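Local coordinates for ethanolamine utilization protein EutJ (Carboxydothermus hydrogenoformans Z-2901, PDB 3H1Q), which probably serves ethanolamine utilization as an ATP-binding protein of the actin-like ATPase clan, holding the nucleotide in a cleft, at residues V33-T45 with V52-D64. Sequence-based numbering, arbitrary orientation.
With ATP (adenosine-5'-triphosphate), chain C.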
loop_
_atom_site.group_PDB
_atom_site.type_symbol
_atom_site.label_atom_id
_atom_site.label_comp_id
_atom_site.label_asym_id
_atom_site.label_seq_id
_atom_site.Cartn_x
_atom_site.Cartn_y
_atom_site.Cartn_z
ATOM N N VAL A 33 6.507 1.914 9.185
ATOM C CA VAL A 33 5.257 2.611 9.159
ATOM C C VAL A 33 5.020 3.082 7.733
ATOM O O VAL A 33 5.944 3.584 7.073
ATOM C CB VAL A 33 5.257 3.767 10.145
ATOM C CG1 VAL A 33 3.902 4.526 10.106
ATOM C CG2 VAL A 33 5.545 3.244 11.544
ATOM N N ASP A 34 3.795 2.857 7.258
ATOM C CA ASP A 34 3.370 3.302 5.952
ATOM C C ASP A 34 2.342 4.391 6.108
ATOM O O ASP A 34 1.202 4.141 6.552
ATOM C CB ASP A 34 2.774 2.146 5.163
ATOM C CG ASP A 34 2.385 2.547 3.726
ATOM O OD1 ASP A 34 3.239 2.340 2.822
ATOM O OD2 ASP A 34 1.243 3.074 3.489
ATOM N N LEU A 35 2.738 5.604 5.736
ATOM C CA LEU A 35 1.796 6.718 5.762
ATOM C C LEU A 35 0.980 6.752 4.456
ATOM O O LEU A 35 1.463 6.326 3.400
ATOM C CB LEU A 35 2.517 8.031 6.077
ATOM C CG LEU A 35 3.222 8.047 7.448
ATOM C CD1 LEU A 35 3.928 9.353 7.699
ATOM C CD2 LEU A 35 2.240 7.760 8.587
ATOM N N GLY A 36 -0.272 7.185 4.506
ATOM C CA GLY A 36 -1.094 6.997 3.323
ATOM C C GLY A 36 -2.380 7.782 3.251
ATOM O O GLY A 36 -2.891 8.348 4.251
ATOM N N THR A 37 -2.897 7.799 2.038
ATOM C CA THR A 37 -4.104 8.491 1.690
ATOM C C THR A 37 -5.341 7.915 2.343
ATOM O O THR A 37 -6.283 8.647 2.660
ATOM C CB THR A 37 -4.312 8.306 0.225
ATOM O OG1 THR A 37 -3.047 8.485 -0.419
ATOM C CG2 THR A 37 -5.337 9.273 -0.288
ATOM N N ALA A 38 -5.390 6.597 2.500
ATOM C CA ALA A 38 -6.634 6.028 2.945
ATOM C C ALA A 38 -6.430 5.282 4.207
ATOM O O ALA A 38 -7.408 5.026 4.910
ATOM C CB ALA A 38 -7.234 5.166 1.905
ATOM N N ASP A 39 -5.166 4.964 4.515
ATOM C CA ASP A 39 -4.832 4.180 5.721
ATOM C C ASP A 39 -3.399 4.354 6.241
ATOM O O ASP A 39 -2.481 4.733 5.498
ATOM C CB ASP A 39 -5.088 2.686 5.471
ATOM C CG ASP A 39 -4.432 2.187 4.188
ATOM O OD1 ASP A 39 -3.157 2.065 4.100
ATOM O OD2 ASP A 39 -5.227 1.943 3.240
ATOM N N ILE A 40 -3.214 4.054 7.523
ATOM C CA ILE A 40 -1.901 4.001 8.117
ATOM C C ILE A 40 -1.724 2.571 8.590
ATOM O O ILE A 40 -2.655 1.949 9.157
ATOM C CB ILE A 40 -1.784 4.982 9.302
ATOM C CG1 ILE A 40 -1.849 6.419 8.798
ATOM C CG2 ILE A 40 -0.475 4.757 10.110
ATOM C CD1 ILE A 40 -1.879 7.454 9.900
ATOM N N VAL A 41 -0.537 2.042 8.325
ATOM C CA VAL A 41 -0.241 0.673 8.625
ATOM C C VAL A 41 1.087 0.664 9.359
ATOM O O VAL A 41 2.048 1.365 8.967
ATOM C CB VAL A 41 -0.153 -0.219 7.337
ATOM C CG1 VAL A 41 0.277 -1.685 7.685
ATOM C CG2 VAL A 41 -1.480 -0.201 6.578
ATOM N N LEU A 42 1.138 -0.139 10.421
ATOM C CA LEU A 42 2.362 -0.381 11.131
ATOM C C LEU A 42 2.582 -1.876 11.040
ATOM O O LEU A 42 1.640 -2.642 11.266
ATOM C CB LEU A 42 2.193 0.033 12.587
ATOM C CG LEU A 42 3.179 -0.596 13.565
ATOM C CD1 LEU A 42 4.411 0.269 13.652
ATOM C CD2 LEU A 42 2.528 -0.711 14.894
ATOM N N VAL A 43 3.825 -2.272 10.749
ATOM C CA VAL A 43 4.200 -3.646 10.481
ATOM C C VAL A 43 5.518 -4.023 11.194
ATOM O O VAL A 43 6.482 -3.249 11.173
ATOM C CB VAL A 43 4.309 -3.857 8.947
ATOM C CG1 VAL A 43 4.947 -5.193 8.568
ATOM C CG2 VAL A 43 2.918 -3.730 8.283
ATOM N N VAL A 44 5.546 -5.203 11.831
ATOM C CA VAL A 44 6.739 -5.723 12.475
ATOM C C VAL A 44 7.130 -7.056 11.844
ATOM O O VAL A 44 6.277 -7.880 11.550
ATOM C CB VAL A 44 6.533 -5.960 14.016
ATOM C CG1 VAL A 44 7.830 -6.457 14.664
ATOM C CG2 VAL A 44 6.060 -4.720 14.726
ATOM N N THR A 45 8.427 -7.285 11.669
ATOM C CA THR A 45 8.907 -8.562 11.151
ATOM C C THR A 45 10.165 -8.978 11.888
ATOM O O THR A 45 10.845 -8.139 12.458
ATOM C CB THR A 45 9.323 -8.467 9.657
ATOM O OG1 THR A 45 10.622 -7.862 9.577
ATOM C CG2 THR A 45 8.340 -7.676 8.811
ATOM N N VAL A 52 5.602 -10.498 12.053
ATOM C CA VAL A 52 5.477 -10.739 13.501
ATOM C C VAL A 52 4.210 -10.071 14.063
ATOM O O VAL A 52 3.533 -10.645 14.913
ATOM C CB VAL A 52 6.697 -10.215 14.242
ATOM C CG1 VAL A 52 6.446 -10.218 15.713
ATOM C CG2 VAL A 52 7.881 -11.071 13.923
ATOM N N ALA A 53 3.878 -8.881 13.559
ATOM C CA ALA A 53 2.737 -8.105 14.053
ATOM C C ALA A 53 2.346 -7.021 13.081
ATOM O O ALA A 53 3.180 -6.589 12.275
ATOM C CB ALA A 53 3.099 -7.454 15.398
ATOM N N GLY A 54 1.103 -6.549 13.190
ATOM C CA GLY A 54 0.676 -5.391 12.427
ATOM C C GLY A 54 -0.664 -4.809 12.813
ATOM O O GLY A 54 -1.525 -5.500 13.349
ATOM N N ALA A 55 -0.848 -3.520 12.529
ATOM C CA ALA A 55 -2.123 -2.850 12.772
ATOM C C ALA A 55 -2.368 -1.865 11.659
ATOM O O ALA A 55 -1.408 -1.434 10.979
ATOM C CB ALA A 55 -2.106 -2.134 14.109
ATOM N N LEU A 56 -3.638 -1.498 11.489
ATOM C CA LEU A 56 -4.045 -0.590 10.432
ATOM C C LEU A 56 -5.181 0.348 10.861
ATOM O O LEU A 56 -6.219 -0.099 11.376
ATOM C CB LEU A 56 -4.492 -1.404 9.213
ATOM C CG LEU A 56 -5.062 -0.683 7.991
ATOM C CD1 LEU A 56 -4.913 -1.623 6.865
ATOM C CD2 LEU A 56 -6.515 -0.328 8.143
ATOM N N LYS A 57 -5.024 1.644 10.614
ATOM C CA LYS A 57 -6.176 2.547 10.785
ATOM C C LYS A 57 -6.550 3.212 9.460
ATOM O O LYS A 57 -5.696 3.651 8.683
ATOM C CB LYS A 57 -5.935 3.604 11.907
ATOM C CG LYS A 57 -7.209 4.354 12.445
ATOM C CD LYS A 57 -7.990 3.493 13.462
ATOM C CE LYS A 57 -9.300 4.127 13.931
ATOM N NZ LYS A 57 -9.075 5.246 14.906
ATOM N N TRP A 58 -7.840 3.269 9.205
ATOM C CA TRP A 58 -8.318 3.987 8.044
ATOM C C TRP A 58 -8.219 5.465 8.346
ATOM O O TRP A 58 -8.849 5.934 9.293
ATOM C CB TRP A 58 -9.765 3.613 7.773
ATOM C CG TRP A 58 -9.895 2.195 7.336
ATOM C CD1 TRP A 58 -10.526 1.178 7.997
ATOM C CD2 TRP A 58 -9.358 1.626 6.138
ATOM N NE1 TRP A 58 -10.425 0.015 7.277
ATOM C CE2 TRP A 58 -9.719 0.261 6.129
ATOM C CE3 TRP A 58 -8.623 2.145 5.061
ATOM C CZ2 TRP A 58 -9.366 -0.599 5.089
ATOM C CZ3 TRP A 58 -8.274 1.292 4.022
ATOM C CH2 TRP A 58 -8.643 -0.073 4.049
ATOM N N ALA A 59 -7.434 6.188 7.538
ATOM C CA ALA A 59 -7.090 7.569 7.827
ATOM C C ALA A 59 -6.488 8.360 6.673
ATOM O O ALA A 59 -5.439 8.015 6.118
ATOM C CB ALA A 59 -6.145 7.629 9.011
ATOM N N SER A 60 -7.131 9.493 6.417
ATOM C CA SER A 60 -6.734 10.482 5.421
ATOM C C SER A 60 -5.801 11.539 5.987
ATOM O O SER A 60 -6.187 12.693 6.113
ATOM C CB SER A 60 -8.005 11.180 4.964
ATOM O OG SER A 60 -8.881 11.290 6.086
ATOM N N VAL A 61 -4.573 11.176 6.320
ATOM C CA VAL A 61 -3.621 12.171 6.816
ATOM C C VAL A 61 -2.664 12.552 5.731
ATOM O O VAL A 61 -1.743 13.347 5.934
ATOM C CB VAL A 61 -2.813 11.674 7.993
ATOM C CG1 VAL A 61 -3.749 11.223 9.088
ATOM C CG2 VAL A 61 -1.855 10.602 7.567
ATOM N N VAL A 62 -2.856 11.942 4.571
ATOM C CA VAL A 62 -2.257 12.502 3.372
ATOM C C VAL A 62 -3.348 12.747 2.320
ATOM O O VAL A 62 -4.046 11.802 1.882
ATOM C CB VAL A 62 -1.072 11.684 2.857
ATOM C CG1 VAL A 62 -0.340 12.460 1.817
ATOM C CG2 VAL A 62 -0.140 11.395 3.994
ATOM N N LYS A 63 -3.511 14.038 1.991
ATOM C CA LYS A 63 -4.431 14.521 0.959
ATOM C C LYS A 63 -3.581 15.341 0.017
ATOM O O LYS A 63 -3.196 16.472 0.346
ATOM C CB LYS A 63 -5.556 15.394 1.554
ATOM C CG LYS A 63 -6.942 14.766 1.547
ATOM C CD LYS A 63 -7.904 15.395 2.553
ATOM C CE LYS A 63 -8.241 16.880 2.236
ATOM N NZ LYS A 63 -9.278 17.117 1.166
ATOM N N ASP A 64 -3.276 14.769 -1.147
ATOM C CA ASP A 64 -2.392 15.409 -2.126
ATOM C C ASP A 64 -0.922 15.314 -1.679
ATOM O O ASP A 64 -0.074 16.063 -2.140
ATOM C CB ASP A 64 -2.764 16.901 -2.361
ATOM C CG ASP A 64 -4.175 17.111 -2.944
ATOM O OD1 ASP A 64 -4.698 16.209 -3.626
ATOM O OD2 ASP A 64 -4.755 18.215 -2.741
HETATM P PG ATP C . -0.512 3.688 -0.130
HETATM O O1G ATP C . -0.753 2.606 0.912
HETATM O O2G ATP C . -0.733 3.230 -1.546
HETATM O O3G ATP C . 0.855 4.352 -0.013
HETATM P PB ATP C . -3.046 4.406 0.807
HETATM O O1B ATP C . -4.050 5.508 0.803
HETATM O O2B ATP C . -2.766 3.777 2.144
HETATM O O3B ATP C . -1.675 4.793 0.067
HETATM P PA ATP C . -3.810 1.703 -0.122
HETATM O O1A ATP C . -3.748 1.248 1.307
HETATM O O2A ATP C . -2.823 1.124 -1.103
HETATM O O3A ATP C . -3.611 3.309 -0.240
HETATM O "O5'" ATP C . -5.316 1.581 -0.659
HETATM C "C5'" ATP C . -6.446 2.214 -0.084
HETATM C "C4'" ATP C . -7.551 1.961 -1.088
HETATM O "O4'" ATP C . -7.711 0.549 -1.260
HETATM C "C3'" ATP C . -8.881 2.475 -0.592
HETATM O "O3'" ATP C . -9.562 3.201 -1.620
HETATM C "C2'" ATP C . -9.700 1.242 -0.321
HETATM O "O2'" ATP C . -11.076 1.459 -0.607
HETATM C "C1'" ATP C . -9.089 0.185 -1.224
HETATM N N9 ATP C . -9.519 -1.128 -0.634
HETATM C C8 ATP C . -9.205 -1.650 0.572
HETATM N N7 ATP C . -9.857 -2.824 0.802
HETATM C C5 ATP C . -10.632 -3.078 -0.267
HETATM C C6 ATP C . -11.576 -4.146 -0.699
HETATM N N6 ATP C . -11.836 -5.224 0.075
HETATM N N1 ATP C . -12.176 -4.015 -1.912
HETATM C C2 ATP C . -11.954 -2.969 -2.728
HETATM N N3 ATP C . -11.103 -1.972 -2.408
HETATM C C4 ATP C . -10.420 -1.958 -1.210
#
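The carbonyl oxygen of Val44 is gripped twice by the opposite strand: Val52 N donates to Val44 O over 2.8 Å and Ala53 N over a longer 3.3 Å, both from the same face of the carbonyl plane. Two residues thus sit opposite one, the definition of a classic beta bulge, and Val44 fits its side chain to both, CG1 against Val52 CB and CB against Ala53 CB. Beyond the bulge the hairpin runs as a regular antiparallel ladder, in which the N-to-C directions of strands 39-45 and 52-58 lie 169° apart. Ile40 exchanges a pair of backbone bonds with Lys57, and Leu42 another with Ala55, the straightest being Leu42 N to Ala55 O at 2.9 Å.

Side chains sort onto two faces. On that of Val41, CG2 meets Leu56 CD1 at 3.7 Å, while the other methyl of Leu56, CD2, lies over the centre of the Trp58 ring. Ala38 O touches the edge of this indole, close to its plane, at CE3 (3.1 Å), and also accepts from Ala59 N. Trp58 and Asp39 run side by side, ring and carboxylate planes 73° apart. A chi1 of 51° tucks the Asp39 carboxylate between the two backbone arms and turns it to the alpha- and beta-phosphates of ATP. The turn 35-38 before it skirts the phosphates, in keeping with the phosphate-binding hairpin of actin-like ATPases, and Lys194 makes a cation-pi contact with Trp58. On the other face, the side chains of Ile40 and Val61 cross at about a right angle, with Ile40 CD1 3.9 Å from Val61 CG2.

Strand 51-58 forms one edge of a five-stranded mixed sheet, and strand 39-45 separates it from strand 30-34. Helix 70-87 packs on Ile40 and Leu42, and its Glu79 forms a salt bridge with Lys57; helix 263-269 lies against Val41 and Val43.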